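Local coordinates for protein F-93 (Sulfolobus virus 1, PDB 1TBX), which is a homodimeric winged-helix DNA-binding protein and probable transcription factor, thought to recognise a palindromic or pseudo-palindromic DNA sequence, at residues 45-50 with 56-61; 5-10 with 85-90; 16-21 with 76-81. All blocks are in the same frame, centred on the assembly; numbering follows the deposited sequence.

In the fold
The three contacts join the winged-helix core of F-93 to its wing and to the long helix 71-94. Interaction 1 sets helix 40-52 against the first wing strand; interactions 2 and 3 both fasten that long helix, one through the segment leading into helix 9-17 and the other through the end of that helix. Interactions 2 and 3 share these two helices and lie about 13 Å apart between centres. Interaction 1, with its centre about 14 Å from that of interaction 3, meets it where V56 CG2 packs on L17 CD2 (3.7 Å); it touches interaction 2, about 21 Å away between centres, where L50 CD1 packs on E10 O (3.7 Å). All three reach the second subunit.

Interaction 1. Residues 45-50 with 56-61; sequences DAKKFL and VKERQE
The backbone oxygen of L50 receives the amide of V56, L50 O to V56 N 3.2 Å, and this bond fastens helix 40-52 to the very start of strand 56-61, spanning the five residues that lie between the two segments. Beside it the side chains of the same two residues meet: the CG2 methyl of V56 lies against L50 CB (3.7 Å), with L50 CD1 farther off (4.2 Å). V56 also packs on L14 and L17 of helix 9-17 and on L67 of the partner strand, so the pair belongs to the hydrophobic core. In a winged-helix domain the third helix, which is the second of the helix-turn-helix and serves as the recognition helix, is followed by the β-hairpin wing; here these are helix 40-52, which as in relatives probably reads DNA, and strands 56-61 and 64-69. Two residues along the strand, E58 again faces the helix, and K47 comes across it at about a right angle. K47 leaves with CG anti to the backbone N (chi1 174°), then bends at chi2 and chi3, which lays the end of the chain, from CD to NZ, alongside the carboxylate. The salt bridge K47 NZ to E58 OE2 is rather long at 3.4 Å, and K47 CD lies 3.7 Å from E58 OE1. That second oxygen is hydrogen-bonded by T25 OG1, so T25 is the firmer partner, and together the two probably limit rotation of the carboxylate. E58 also lies against K65 and L67 of strand 64-69, while L50, at the other end of the contact, packs on F6 of the second subunit.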
# COMPACT_ATOMS: atom_id res chain seq x y z
N ASP A 45 5.33 -8.59 -13.83
CA ASP A 45 5.97 -7.29 -13.76
C ASP A 45 6.42 -7.02 -12.33
O ASP A 45 7.55 -6.57 -12.09
CB ASP A 45 5.02 -6.23 -14.23
CG ASP A 45 5.28 -5.81 -15.63
OD1 ASP A 45 6.12 -6.47 -16.33
OD2 ASP A 45 4.70 -4.82 -16.11
N ALA A 46 5.55 -7.35 -11.38
CA ALA A 46 5.87 -7.20 -9.99
C ALA A 46 7.02 -8.14 -9.54
O ALA A 46 7.90 -7.72 -8.77
CB ALA A 46 4.60 -7.39 -9.13
N LYS A 47 7.03 -9.39 -10.01
CA LYS A 47 8.12 -10.28 -9.62
C LYS A 47 9.41 -9.64 -10.14
O LYS A 47 10.37 -9.47 -9.38
CB LYS A 47 7.91 -11.75 -10.07
CG LYS A 47 9.08 -12.73 -9.83
CD LYS A 47 9.21 -13.70 -11.04
CE LYS A 47 10.46 -13.48 -11.94
NZ LYS A 47 10.27 -13.99 -13.33
N LYS A 48 9.39 -9.21 -11.40
CA LYS A 48 10.57 -8.58 -12.01
C LYS A 48 11.09 -7.46 -11.10
O LYS A 48 12.28 -7.40 -10.75
CB LYS A 48 10.25 -8.03 -13.38
CG LYS A 48 11.34 -8.27 -14.44
CD LYS A 48 11.80 -6.99 -15.14
CE LYS A 48 11.91 -7.15 -16.66
NZ LYS A 48 12.03 -5.82 -17.38
N PHE A 49 10.18 -6.59 -10.69
CA PHE A 49 10.57 -5.40 -9.96
C PHE A 49 11.20 -5.77 -8.59
O PHE A 49 12.29 -5.31 -8.28
CB PHE A 49 9.36 -4.46 -9.86
CG PHE A 49 9.57 -3.30 -8.94
CD1 PHE A 49 10.18 -2.14 -9.38
CD2 PHE A 49 9.15 -3.38 -7.60
CE1 PHE A 49 10.38 -1.07 -8.52
CE2 PHE A 49 9.36 -2.29 -6.72
CZ PHE A 49 9.97 -1.13 -7.18
N LEU A 50 10.55 -6.62 -7.82
CA LEU A 50 11.05 -6.96 -6.49
C LEU A 50 12.39 -7.68 -6.55
O LEU A 50 13.22 -7.52 -5.64
CB LEU A 50 10.03 -7.79 -5.74
CG LEU A 50 8.59 -7.26 -5.71
CD1 LEU A 50 7.59 -8.38 -5.29
CD2 LEU A 50 8.51 -6.06 -4.76
N VAL A 56 13.41 -9.74 -3.34
CA VAL A 56 13.06 -11.14 -3.59
C VAL A 56 14.15 -11.81 -4.39
O VAL A 56 14.81 -11.16 -5.23
CB VAL A 56 11.74 -11.21 -4.39
CG1 VAL A 56 11.47 -12.58 -4.96
CG2 VAL A 56 10.56 -10.74 -3.54
N LYS A 57 14.35 -13.10 -4.16
CA LYS A 57 15.27 -13.88 -4.98
C LYS A 57 14.50 -15.00 -5.66
O LYS A 57 13.63 -15.61 -5.05
CB LYS A 57 16.44 -14.42 -4.15
CG LYS A 57 17.69 -13.50 -4.19
CD LYS A 57 18.64 -13.64 -2.94
CE LYS A 57 19.84 -12.62 -2.97
NZ LYS A 57 21.21 -13.20 -2.66
N GLU A 58 14.78 -15.27 -6.93
CA GLU A 58 14.18 -16.42 -7.57
C GLU A 58 15.21 -17.48 -7.93
O GLU A 58 16.13 -17.18 -8.70
CB GLU A 58 13.41 -16.00 -8.81
CG GLU A 58 12.73 -17.16 -9.53
CD GLU A 58 11.85 -16.66 -10.64
OE1 GLU A 58 10.65 -17.04 -10.67
OE2 GLU A 58 12.37 -15.87 -11.47
N ARG A 59 15.05 -18.70 -7.41
CA ARG A 59 15.92 -19.85 -7.77
C ARG A 59 15.17 -20.98 -8.48
O ARG A 59 13.99 -21.24 -8.19
CB ARG A 59 16.64 -20.42 -6.55
CG ARG A 59 17.34 -19.39 -5.63
CD ARG A 59 18.03 -20.02 -4.41
NE ARG A 59 17.46 -19.57 -3.14
CZ ARG A 59 17.66 -20.16 -1.96
NH1 ARG A 59 18.43 -21.25 -1.87
NH2 ARG A 59 17.10 -19.66 -0.86
N GLN A 60 15.85 -21.64 -9.41
CA GLN A 60 15.35 -22.89 -10.00
C GLN A 60 15.78 -24.05 -9.08
O GLN A 60 16.91 -24.50 -9.12
CB GLN A 60 15.78 -23.04 -11.47
CG GLN A 60 15.48 -24.40 -12.14
CD GLN A 60 14.09 -24.50 -12.80
OE1 GLN A 60 13.56 -23.53 -13.36
NE2 GLN A 60 13.52 -25.69 -12.75
N GLU A 61 14.87 -24.49 -8.23
CA GLU A 61 15.13 -25.54 -7.26
C GLU A 61 14.04 -26.60 -7.40
O GLU A 61 12.87 -26.26 -7.68
CB GLU A 61 15.07 -24.97 -5.85
CG GLU A 61 16.41 -24.54 -5.29
CD GLU A 61 16.25 -23.77 -3.99
OE1 GLU A 61 15.17 -23.88 -3.31
OE2 GLU A 61 17.22 -23.04 -3.65

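Interaction 2. Residues 5-10 with 85-90; sequences PFFYPE and ETYKQI
P5 meets the hydroxyl end of Y87, crossing it at about a right angle: P5 CG lies 3.7 Å from Y87 OH, and P5 CD lies near the same oxygen. That hydroxyl finds its polar partner farther along its own helix, in a hydrogen bond with K91 NZ. Next in sequence, F6 turns an edge toward the face of Y87 in an offset edge-to-face pair, with ring centroids 5.4 Å apart and planes at 63°. F6 CD1 stands over that face, and F6 CE1 touches Y87 CE1 at 3.8 Å. F7 follows and delivers its own edge to the same face of Y87, nearer the root of the side chain. Its CE1 lies 3.8 Å from Y87 CD2 and 3.9 Å from Y87 CB, the two centroids are 5.9 Å apart, and the planes stand at 61°. A chi1 of -173° points the Y87 ring out from helix 71-94, trans to its amide nitrogen, to receive both phenylalanines. F6 CB also lies over one face of the F7 ring, toward its rim; F6, F7 and Y87 form an aromatic cluster. Y8 then takes the N-cap position and P9 begins helix 9-17. The second subunit continues the cluster: its F76 meets Y87, and its F76 and F55 lie edge-to-face with F6. No hydrogen bond crosses between the two segments, and the N-terminal arm is thus held to the long helix by dispersion and by the attraction between slightly positive ring edges and an electron-rich face, a chemistry well suited to a buried dimer interface.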
# COMPACT_ATOMS: atom_id res chain seq x y z
N PRO A 5 -7.26 -0.35 -4.72
CA PRO A 5 -6.65 0.76 -3.93
C PRO A 5 -5.72 -0.02 -3.02
O PRO A 5 -6.12 -1.13 -2.65
CB PRO A 5 -7.83 1.31 -3.15
CG PRO A 5 -9.07 0.58 -3.68
CD PRO A 5 -8.64 -0.67 -4.31
N PHE A 6 -4.55 0.39 -2.59
CA PHE A 6 -4.07 1.56 -1.97
C PHE A 6 -2.61 1.04 -2.15
O PHE A 6 -1.62 1.74 -1.91
CB PHE A 6 -4.32 1.39 -0.47
CG PHE A 6 -5.59 2.03 0.03
CD1 PHE A 6 -6.82 1.43 -0.16
CD2 PHE A 6 -5.54 3.24 0.72
CE1 PHE A 6 -8.00 2.03 0.31
CE2 PHE A 6 -6.70 3.83 1.19
CZ PHE A 6 -7.94 3.22 0.98
N PHE A 7 -2.54 -0.26 -2.52
CA PHE A 7 -1.32 -1.02 -2.74
C PHE A 7 -1.17 -1.36 -4.21
O PHE A 7 -2.10 -1.79 -4.88
CB PHE A 7 -1.35 -2.35 -1.96
CG PHE A 7 -1.89 -2.22 -0.56
CD1 PHE A 7 -3.22 -2.52 -0.29
CD2 PHE A 7 -1.09 -1.78 0.48
CE1 PHE A 7 -3.75 -2.41 1.01
CE2 PHE A 7 -1.61 -1.65 1.79
CZ PHE A 7 -2.95 -1.97 2.06
N TYR A 8 0.04 -1.18 -4.70
CA TYR A 8 0.40 -1.65 -6.01
C TYR A 8 0.65 -3.15 -5.95
O TYR A 8 0.73 -3.73 -4.85
CB TYR A 8 1.68 -0.95 -6.40
CG TYR A 8 1.52 0.41 -7.01
CD1 TYR A 8 1.70 1.57 -6.24
CD2 TYR A 8 1.24 0.55 -8.34
CE1 TYR A 8 1.60 2.82 -6.82
CE2 TYR A 8 1.13 1.78 -8.91
CZ TYR A 8 1.31 2.92 -8.16
OH TYR A 8 1.19 4.15 -8.79
N PRO A 9 0.78 -3.80 -7.11
CA PRO A 9 1.05 -5.25 -7.14
C PRO A 9 2.30 -5.70 -6.40
O PRO A 9 2.28 -6.72 -5.69
CB PRO A 9 1.17 -5.54 -8.62
CG PRO A 9 0.18 -4.55 -9.19
CD PRO A 9 0.56 -3.24 -8.46
N GLU A 10 3.37 -4.94 -6.54
CA GLU A 10 4.62 -5.25 -5.86
C GLU A 10 4.39 -5.41 -4.36
O GLU A 10 4.95 -6.31 -3.71
CB GLU A 10 5.54 -4.10 -6.17
CG GLU A 10 4.92 -3.25 -7.28
CD GLU A 10 4.93 -1.78 -6.95
OE1 GLU A 10 5.46 -1.46 -5.89
OE2 GLU A 10 4.45 -0.93 -7.73
N GLU A 85 -3.64 -6.93 5.42
CA GLU A 85 -4.50 -7.69 6.28
C GLU A 85 -5.55 -6.84 6.98
O GLU A 85 -6.71 -7.27 7.13
CB GLU A 85 -3.66 -8.44 7.28
CG GLU A 85 -4.35 -9.67 7.76
CD GLU A 85 -4.36 -10.78 6.71
OE1 GLU A 85 -3.47 -10.77 5.78
OE2 GLU A 85 -5.27 -11.68 6.84
N THR A 86 -5.14 -5.63 7.41
CA THR A 86 -6.01 -4.73 8.12
C THR A 86 -7.01 -4.25 7.09
O THR A 86 -8.20 -4.17 7.36
CB THR A 86 -5.19 -3.55 8.69
OG1 THR A 86 -4.24 -4.04 9.64
CG2 THR A 86 -6.09 -2.56 9.49
N TYR A 87 -6.50 -3.95 5.89
CA TYR A 87 -7.37 -3.61 4.77
C TYR A 87 -8.47 -4.64 4.52
O TYR A 87 -9.65 -4.26 4.53
CB TYR A 87 -6.60 -3.48 3.47
CG TYR A 87 -7.45 -2.95 2.33
CD1 TYR A 87 -8.34 -1.90 2.55
CD2 TYR A 87 -7.38 -3.50 1.05
CE1 TYR A 87 -9.13 -1.40 1.54
CE2 TYR A 87 -8.17 -3.01 0.03
CZ TYR A 87 -9.05 -1.96 0.28
OH TYR A 87 -9.82 -1.42 -0.72
N LYS A 88 -8.07 -5.91 4.28
CA LYS A 88 -9.00 -7.01 4.16
C LYS A 88 -10.05 -7.01 5.26
O LYS A 88 -11.23 -7.10 4.97
CB LYS A 88 -8.27 -8.30 4.25
CG LYS A 88 -7.64 -8.82 2.99
CD LYS A 88 -7.19 -10.29 3.25
CE LYS A 88 -5.81 -10.56 2.58
NZ LYS A 88 -4.63 -11.09 3.40
N GLN A 89 -9.64 -6.87 6.53
CA GLN A 89 -10.61 -6.87 7.64
C GLN A 89 -11.49 -5.66 7.67
O GLN A 89 -12.56 -5.70 8.25
CB GLN A 89 -9.93 -7.01 9.00
CG GLN A 89 -9.36 -8.38 9.23
CD GLN A 89 -10.40 -9.51 9.02
OE1 GLN A 89 -11.47 -9.51 9.67
NE2 GLN A 89 -10.11 -10.44 8.11
N ILE A 90 -11.02 -4.57 7.09
CA ILE A 90 -11.81 -3.34 7.05
C ILE A 90 -12.91 -3.51 5.98
O ILE A 90 -14.09 -3.32 6.26
CB ILE A 90 -10.86 -2.12 6.82
CG1 ILE A 90 -10.47 -1.50 8.16
CG2 ILE A 90 -11.49 -1.08 5.92
CD1 ILE A 90 -9.34 -0.51 8.04

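Interaction 3. Residues 16-21 with 76-81; sequences YLYDNE and FAISLK
Y16 offers one ring face to the amine of K81, while two residues later Y18 offers a face to I78. In the first pair the side chains cross at about a right angle. K81 NZ stands 4.0 Å from the centroid of the Y16 ring and only 9° off the ring normal, a nearly axial cation-pi contact. K81 reaches this place by bending at chi2, chi3 and chi4; its amine also has a long, weak ion pair with E85. Y16 also packs on L28 and V32 of helix 25-33. In the second pair, I78 CG1 lies 3.9 Å from the centroid of the Y18 ring, 29° off the normal, in a CH-pi contact displaced toward Y18 CE1. Closer to the backbone, Y18 CB rests on A77 CB at 3.8 Å. Y18 is the first residue to leave helical geometry after helix 9-17 and sits within a type II turn from L17 to N20; its CB points toward the long helix, and its chi1 of -174° keeps the ring there. A77 and K81, one helical turn apart, thus take the last turn of helix 9-17 (Y16) and the residue just beyond it (Y18). Such a long C-terminal helix laid on the first helix of the core is found in many dimeric winged-helix DNA-binding proteins, and here F76 and L80 of the same helix pack on the second subunit.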
# COMPACT_ATOMS: atom_id res chain seq x y z
N TYR A 16 2.41 -11.40 0.29
CA TYR A 16 2.00 -12.79 0.18
C TYR A 16 3.15 -13.78 0.26
O TYR A 16 2.98 -14.94 0.68
CB TYR A 16 1.16 -12.99 -1.07
CG TYR A 16 -0.25 -12.64 -0.76
CD1 TYR A 16 -0.66 -11.30 -0.58
CD2 TYR A 16 -1.20 -13.66 -0.55
CE1 TYR A 16 -2.01 -11.00 -0.24
CE2 TYR A 16 -2.54 -13.38 -0.23
CZ TYR A 16 -2.94 -12.07 -0.07
OH TYR A 16 -4.25 -11.86 0.26
N LEU A 17 4.33 -13.33 -0.14
CA LEU A 17 5.49 -14.19 -0.12
C LEU A 17 5.92 -14.48 1.33
O LEU A 17 6.43 -15.57 1.65
CB LEU A 17 6.63 -13.55 -0.90
CG LEU A 17 7.91 -14.35 -1.06
CD1 LEU A 17 7.54 -15.77 -1.44
CD2 LEU A 17 8.76 -13.70 -2.11
N TYR A 18 5.70 -13.50 2.20
CA TYR A 18 6.08 -13.68 3.55
C TYR A 18 5.40 -14.93 4.06
O TYR A 18 4.22 -15.15 3.84
CB TYR A 18 5.75 -12.47 4.42
CG TYR A 18 6.32 -12.66 5.82
CD1 TYR A 18 7.66 -12.33 6.11
CD2 TYR A 18 5.54 -13.22 6.86
CE1 TYR A 18 8.20 -12.53 7.39
CE2 TYR A 18 6.07 -13.39 8.16
CZ TYR A 18 7.41 -13.06 8.42
OH TYR A 18 7.97 -13.26 9.70
N ASP A 19 6.20 -15.76 4.72
CA ASP A 19 5.75 -17.05 5.17
C ASP A 19 5.46 -18.09 4.08
O ASP A 19 5.02 -19.21 4.41
CB ASP A 19 4.46 -16.87 6.01
CG ASP A 19 4.68 -17.09 7.51
OD1 ASP A 19 5.68 -17.77 7.87
OD2 ASP A 19 3.93 -16.59 8.38
N ASN A 20 5.66 -17.74 2.81
CA ASN A 20 5.51 -18.71 1.74
C ASN A 20 6.77 -18.88 0.96
O ASN A 20 6.73 -19.24 -0.23
CB ASN A 20 4.37 -18.34 0.82
CG ASN A 20 3.03 -18.63 1.43
OD1 ASN A 20 2.00 -18.41 0.82
ND2 ASN A 20 3.04 -19.12 2.68
N GLU A 21 7.89 -18.63 1.62
CA GLU A 21 9.15 -18.83 0.93
C GLU A 21 9.26 -20.30 0.47
O GLU A 21 8.80 -21.20 1.17
CB GLU A 21 10.30 -18.39 1.80
CG GLU A 21 10.36 -16.88 1.92
CD GLU A 21 11.32 -16.46 2.99
OE1 GLU A 21 12.41 -17.05 3.06
OE2 GLU A 21 10.96 -15.57 3.79
N PHE A 76 10.36 -5.65 5.18
CA PHE A 76 9.23 -4.92 4.57
C PHE A 76 7.95 -5.74 4.45
O PHE A 76 6.87 -5.25 4.82
CB PHE A 76 9.64 -4.42 3.20
CG PHE A 76 8.79 -3.30 2.67
CD1 PHE A 76 8.04 -2.50 3.54
CD2 PHE A 76 8.78 -3.01 1.30
CE1 PHE A 76 7.24 -1.44 3.02
CE2 PHE A 76 8.00 -1.96 0.78
CZ PHE A 76 7.23 -1.18 1.64
N ALA A 77 8.05 -6.95 3.92
CA ALA A 77 6.90 -7.84 3.78
C ALA A 77 6.01 -7.87 5.05
O ALA A 77 4.79 -7.82 4.95
CB ALA A 77 7.37 -9.25 3.38
N ILE A 78 6.64 -7.90 6.24
CA ILE A 78 5.88 -7.99 7.50
C ILE A 78 4.97 -6.78 7.68
O ILE A 78 3.78 -6.94 7.97
CB ILE A 78 6.81 -8.09 8.71
CG1 ILE A 78 7.60 -9.40 8.70
CG2 ILE A 78 6.03 -7.88 10.01
CD1 ILE A 78 8.94 -9.31 9.55
N SER A 79 5.53 -5.58 7.51
CA SER A 79 4.72 -4.39 7.69
C SER A 79 3.70 -4.20 6.57
O SER A 79 2.63 -3.65 6.79
CB SER A 79 5.59 -3.16 7.85
OG SER A 79 6.44 -3.00 6.74
N LEU A 80 4.01 -4.62 5.35
CA LEU A 80 2.99 -4.63 4.30
C LEU A 80 1.85 -5.61 4.61
O LEU A 80 0.69 -5.28 4.38
CB LEU A 80 3.59 -4.98 2.94
CG LEU A 80 4.53 -3.97 2.23
CD1 LEU A 80 5.24 -4.60 0.97
CD2 LEU A 80 3.85 -2.59 1.91
N LYS A 81 2.18 -6.81 5.11
CA LYS A 81 1.19 -7.85 5.40
C LYS A 81 0.14 -7.31 6.36
O LYS A 81 -1.07 -7.56 6.18
CB LYS A 81 1.87 -9.09 6.02
CG LYS A 81 0.95 -10.28 6.35
CD LYS A 81 0.85 -11.36 5.22
CE LYS A 81 -0.31 -11.06 4.12
NZ LYS A 81 -1.17 -12.23 3.62